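Long-range contact in putative alpha-N-acetylgalactosaminidase (PDB 3CC1), which probably hydrolyses terminal alpha-linked N-acetylgalactosamine residues from glycoconjugates: residues 162-171 / 198-209. Residues are numbered along the deposited sequence; the frame is centred on the assembly and turned at random.
With SO4 (sulfate ion), chain D.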
loop_
_atom_site.group_PDB
_atom_site.type_symbol
_atom_site.label_atom_id
_atom_site.label_comp_id
_atom_site.label_asym_id
_atom_site.label_seq_id
_atom_site.Cartn_x
_atom_site.Cartn_y
_atom_site.Cartn_z
ATOM N N ALA A 162 -43.554 1.163 6.226
ATOM C CA ALA A 162 -42.326 1.091 5.435
ATOM C C ALA A 162 -42.283 -0.195 4.593
ATOM O O ALA A 162 -41.941 -0.174 3.382
ATOM C CB ALA A 162 -41.085 1.186 6.357
ATOM N N GLN A 163 -42.605 -1.320 5.232
ATOM C CA GLN A 163 -42.597 -2.610 4.557
ATOM C C GLN A 163 -43.669 -2.598 3.469
ATOM O O GLN A 163 -43.488 -3.148 2.383
ATOM C CB GLN A 163 -42.866 -3.760 5.545
ATOM C CG GLN A 163 -42.828 -5.120 4.865
ATOM C CD GLN A 163 -41.458 -5.447 4.338
ATOM O OE1 GLN A 163 -40.504 -5.566 5.118
ATOM N NE2 GLN A 163 -41.338 -5.608 3.023
ATOM N N SER A 164 -44.781 -1.933 3.761
ATOM C CA SER A 164 -45.900 -1.851 2.811
ATOM C C SER A 164 -45.483 -1.140 1.539
ATOM O O SER A 164 -45.843 -1.552 0.425
ATOM C CB SER A 164 -47.109 -1.133 3.413
ATOM O OG SER A 164 -47.695 -1.911 4.436
ATOM N N TYR A 165 -44.720 -0.071 1.706
ATOM C CA TYR A 165 -44.176 0.643 0.550
ATOM C C TYR A 165 -43.348 -0.257 -0.342
ATOM O O TYR A 165 -43.577 -0.334 -1.547
ATOM C CB TYR A 165 -43.358 1.865 0.968
ATOM C CG TYR A 165 -42.884 2.592 -0.237
ATOM C CD1 TYR A 165 -43.789 3.232 -1.072
ATOM C CD2 TYR A 165 -41.567 2.542 -0.631
ATOM C CE1 TYR A 165 -43.378 3.848 -2.258
ATOM C CE2 TYR A 165 -41.140 3.181 -1.795
ATOM C CZ TYR A 165 -42.035 3.815 -2.620
ATOM O OH TYR A 165 -41.585 4.463 -3.786
ATOM N N TYR A 166 -42.397 -0.967 0.252
ATOM C CA TYR A 166 -41.548 -1.861 -0.537
ATOM C C TYR A 166 -42.365 -2.994 -1.147
ATOM O O TYR A 166 -42.157 -3.380 -2.281
ATOM C CB TYR A 166 -40.323 -2.338 0.290
ATOM C CG TYR A 166 -39.168 -1.338 0.257
ATOM C CD1 TYR A 166 -38.629 -0.939 -0.938
ATOM C CD2 TYR A 166 -38.641 -0.784 1.415
ATOM C CE1 TYR A 166 -37.576 -0.059 -0.995
ATOM C CE2 TYR A 166 -37.577 0.115 1.371
ATOM C CZ TYR A 166 -37.047 0.473 0.173
ATOM O OH TYR A 166 -35.976 1.359 0.120
ATOM N N ASN A 167 -43.331 -3.508 -0.401
ATOM C CA ASN A 167 -44.222 -4.543 -0.916
ATOM C C ASN A 167 -44.901 -4.065 -2.181
ATOM O O ASN A 167 -44.974 -4.796 -3.176
ATOM C CB ASN A 167 -45.311 -4.898 0.112
ATOM C CG ASN A 167 -44.786 -5.752 1.244
ATOM O OD1 ASN A 167 -43.634 -6.221 1.207
ATOM N ND2 ASN A 167 -45.613 -5.947 2.265
ATOM N N SER A 168 -45.376 -2.820 -2.126
ATOM C CA SER A 168 -46.102 -2.189 -3.237
ATOM C C SER A 168 -45.225 -2.025 -4.477
ATOM O O SER A 168 -45.718 -2.091 -5.583
ATOM C CB SER A 168 -46.715 -0.829 -2.830
ATOM O OG SER A 168 -45.789 0.262 -2.895
ATOM N N LEU A 169 -43.915 -1.826 -4.299
ATOM C CA LEU A 169 -43.030 -1.648 -5.486
ATOM C C LEU A 169 -42.877 -2.977 -6.202
ATOM O O LEU A 169 -42.978 -3.075 -7.427
ATOM C CB LEU A 169 -41.642 -1.126 -5.074
ATOM C CG LEU A 169 -41.532 0.264 -4.447
ATOM C CD1 LEU A 169 -40.052 0.607 -4.378
ATOM C CD2 LEU A 169 -42.310 1.307 -5.265
ATOM N N PHE A 170 -42.625 -4.015 -5.428
ATOM C CA PHE A 170 -42.393 -5.349 -6.003
ATOM C C PHE A 170 -43.677 -5.978 -6.562
ATOM O O PHE A 170 -43.625 -6.704 -7.548
ATOM C CB PHE A 170 -41.623 -6.242 -5.045
ATOM C CG PHE A 170 -40.165 -5.846 -4.969
ATOM C CD1 PHE A 170 -39.277 -6.298 -5.933
ATOM C CD2 PHE A 170 -39.727 -4.912 -4.040
ATOM C CE1 PHE A 170 -37.954 -5.890 -5.927
ATOM C CE2 PHE A 170 -38.400 -4.475 -4.024
ATOM C CZ PHE A 170 -37.511 -4.965 -4.973
ATOM N N GLU A 171 -44.826 -5.599 -6.018
ATOM C CA GLU A 171 -46.104 -5.922 -6.671
ATOM C C GLU A 171 -46.210 -5.268 -8.032
ATOM O O GLU A 171 -46.616 -5.897 -9.010
ATOM C CB GLU A 171 -47.286 -5.495 -5.811
ATOM C CG GLU A 171 -47.526 -6.396 -4.622
ATOM C CD GLU A 171 -48.476 -5.768 -3.572
ATOM O OE1 GLU A 171 -49.170 -4.751 -3.904
ATOM O OE2 GLU A 171 -48.513 -6.294 -2.414
ATOM N N GLU A 198 -33.131 -1.884 5.872
ATOM C CA GLU A 198 -33.843 -1.527 4.658
ATOM C C GLU A 198 -33.690 -2.667 3.643
ATOM O O GLU A 198 -34.649 -3.035 2.961
ATOM C CB GLU A 198 -33.338 -0.191 4.092
ATOM C CG GLU A 198 -34.292 0.441 3.125
ATOM C CD GLU A 198 -34.004 1.919 2.763
ATOM O OE1 GLU A 198 -32.975 2.495 3.175
ATOM O OE2 GLU A 198 -34.845 2.492 2.028
ATOM N N ILE A 199 -32.499 -3.276 3.600
ATOM C CA ILE A 199 -32.279 -4.485 2.768
ATOM C C ILE A 199 -33.209 -5.624 3.141
ATOM O O ILE A 199 -33.742 -6.295 2.277
ATOM C CB ILE A 199 -30.798 -5.023 2.839
ATOM C CG1 ILE A 199 -29.849 -4.070 2.067
ATOM C CG2 ILE A 199 -30.705 -6.481 2.287
ATOM C CD1 ILE A 199 -28.394 -4.251 2.483
ATOM N N LYS A 200 -33.383 -5.854 4.427
ATOM C CA LYS A 200 -34.253 -6.948 4.870
ATOM C C LYS A 200 -35.688 -6.735 4.362
ATOM O O LYS A 200 -36.353 -7.691 3.938
ATOM C CB LYS A 200 -34.220 -7.112 6.387
ATOM C CG LYS A 200 -32.844 -7.478 6.985
ATOM C CD LYS A 200 -32.995 -7.723 8.503
ATOM C CE LYS A 200 -31.678 -7.918 9.266
ATOM N NZ LYS A 200 -31.946 -8.502 10.649
HETATM N N MSE A 201 -36.149 -5.483 4.356
HETATM C CA MSE A 201 -37.503 -5.182 3.848
HETATM C C MSE A 201 -37.624 -5.464 2.351
HETATM O O MSE A 201 -38.626 -5.988 1.908
HETATM C CB MSE A 201 -37.885 -3.722 4.098
HETATM C CG MSE A 201 -38.153 -3.437 5.551
HETATM SE SE MSE A 201 -38.934 -1.683 5.875
HETATM C CE MSE A 201 -37.680 -0.554 4.939
ATOM N N ILE A 202 -36.591 -5.074 1.589
ATOM C CA ILE A 202 -36.574 -5.277 0.147
ATOM C C ILE A 202 -36.673 -6.778 -0.090
ATOM O O ILE A 202 -37.431 -7.257 -0.918
ATOM C CB ILE A 202 -35.336 -4.624 -0.527
ATOM C CG1 ILE A 202 -35.485 -3.090 -0.454
ATOM C CG2 ILE A 202 -35.164 -5.144 -1.974
ATOM C CD1 ILE A 202 -34.192 -2.276 -0.640
ATOM N N GLN A 203 -35.938 -7.525 0.705
ATOM C CA GLN A 203 -35.869 -8.972 0.524
ATOM C C GLN A 203 -37.218 -9.631 0.790
ATOM O O GLN A 203 -37.683 -10.494 0.031
ATOM C CB GLN A 203 -34.761 -9.573 1.383
ATOM C CG GLN A 203 -33.363 -9.269 0.846
ATOM C CD GLN A 203 -32.261 -9.717 1.791
ATOM O OE1 GLN A 203 -32.425 -9.686 3.005
ATOM N NE2 GLN A 203 -31.128 -10.136 1.230
ATOM N N ARG A 204 -37.871 -9.178 1.849
ATOM C CA ARG A 204 -39.194 -9.662 2.187
ATOM C C ARG A 204 -40.229 -9.306 1.132
ATOM O O ARG A 204 -41.124 -10.103 0.842
ATOM C CB ARG A 204 -39.624 -9.118 3.548
ATOM C CG ARG A 204 -38.858 -9.759 4.656
ATOM C CD ARG A 204 -39.507 -9.513 5.990
ATOM N NE ARG A 204 -39.135 -8.204 6.496
ATOM C CZ ARG A 204 -38.170 -8.008 7.387
ATOM N NH1 ARG A 204 -37.488 -9.037 7.862
ATOM N NH2 ARG A 204 -37.882 -6.778 7.791
ATOM N N ALA A 205 -40.092 -8.102 0.568
ATOM C CA ALA A 205 -41.012 -7.589 -0.452
ATOM C C ALA A 205 -40.911 -8.392 -1.728
ATOM O O ALA A 205 -41.915 -8.821 -2.283
ATOM C CB ALA A 205 -40.742 -6.083 -0.736
ATOM N N ILE A 206 -39.695 -8.614 -2.201
ATOM C CA ILE A 206 -39.528 -9.383 -3.437
ATOM C C ILE A 206 -40.038 -10.817 -3.215
ATOM O O ILE A 206 -40.624 -11.445 -4.092
ATOM C CB ILE A 206 -38.079 -9.314 -3.979
ATOM C CG1 ILE A 206 -38.056 -9.742 -5.431
ATOM C CG2 ILE A 206 -37.109 -10.174 -3.164
ATOM C CD1 ILE A 206 -36.746 -9.449 -6.127
ATOM N N GLN A 207 -39.837 -11.324 -2.017
ATOM C CA GLN A 207 -40.254 -12.691 -1.704
ATOM C C GLN A 207 -41.776 -12.800 -1.644
ATOM O O GLN A 207 -42.332 -13.843 -1.918
ATOM C CB GLN A 207 -39.630 -13.192 -0.397
ATOM C CG GLN A 207 -38.199 -13.767 -0.576
ATOM N N ALA A 208 -42.452 -11.714 -1.319
ATOM C CA ALA A 208 -43.904 -11.749 -1.168
ATOM C C ALA A 208 -44.655 -11.331 -2.445
ATOM O O ALA A 208 -45.876 -11.345 -2.473
ATOM C CB ALA A 208 -44.327 -10.867 -0.020
ATOM N N CYS A 209 -43.951 -10.966 -3.509
ATOM C CA CYS A 209 -44.626 -10.282 -4.623
ATOM C C CYS A 209 -45.335 -11.228 -5.596
ATOM O O CYS A 209 -45.959 -10.796 -6.560
ATOM C CB CYS A 209 -43.629 -9.418 -5.387
ATOM S SG CYS A 209 -42.617 -10.359 -6.498
HETATM S S SO4 D . -46.177 -2.441 7.653
HETATM O O1 SO4 D . -45.754 -3.836 7.588
HETATM O O2 SO4 D . -45.497 -1.664 8.681
HETATM O O3 SO4 D . -47.588 -2.380 7.960
HETATM O O4 SO4 D . -45.999 -1.773 6.360
HETATM O O HOH W 1 -40.667 -6.244 7.587
HETATM O O HOH W 2 -44.608 -7.553 -2.616
#
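The carbonyl oxygen of Met201 takes two N-H groups, the Gln163 side-chain amide and the Ala205 backbone N, which arrive from opposite faces of its plane. Gln163 NE2 lies 3.0 Å from Met201 O, and the bond is nearly straight at 171°. The same NE2 also donates to Asn167 OD1, one helical turn on. At the other end of the amide, Gln163 OE1 accepts from Arg204 NE at 3.3 Å, with the donor above the carbonyl plane and the acceptor at the edge of the guanidinium. Water 1 also donates to OE1. The Gln163 chain leaves with CG anti to the backbone N (chi1 -179°) and bends at chi2, which brings the amide up against Met201 and Arg204. An alanine here would remove the amide, and is likely to leave Met201 O with only its helix bond of the two and Arg204 NE without this acceptor on the facing helix.

Helix 162-175 precedes strand 180-184 of the parallel sheet, and helix 196-208 follows that strand and leads to strand 214-216, in the TIM-barrel part of the chain. The two segments run broadly parallel; their axes come within 8.1 Å and cross at -44°, and they pack knobs-into-holes. Tyr166 sits among Glu198, Met201, Ile202 and Ala205. Ile202 CG1 makes a CH-pi contact over one face of its ring, while Met201 CE meets the edge. Tyr166 OH gives a very short bond of 2.5 Å to Glu198 OE2; Glu198 also forms a salt bridge with Arg116. Ala205 is the reciprocal knob, its CB 3.4 Å from Tyr166 O. Further along, Ile206 CB lies over a face of Phe170, and Ile202 CG2 touches Phe170 CZ at 3.8 Å. Water 2 bridges the backbone oxygens of Asn167 and Ala205.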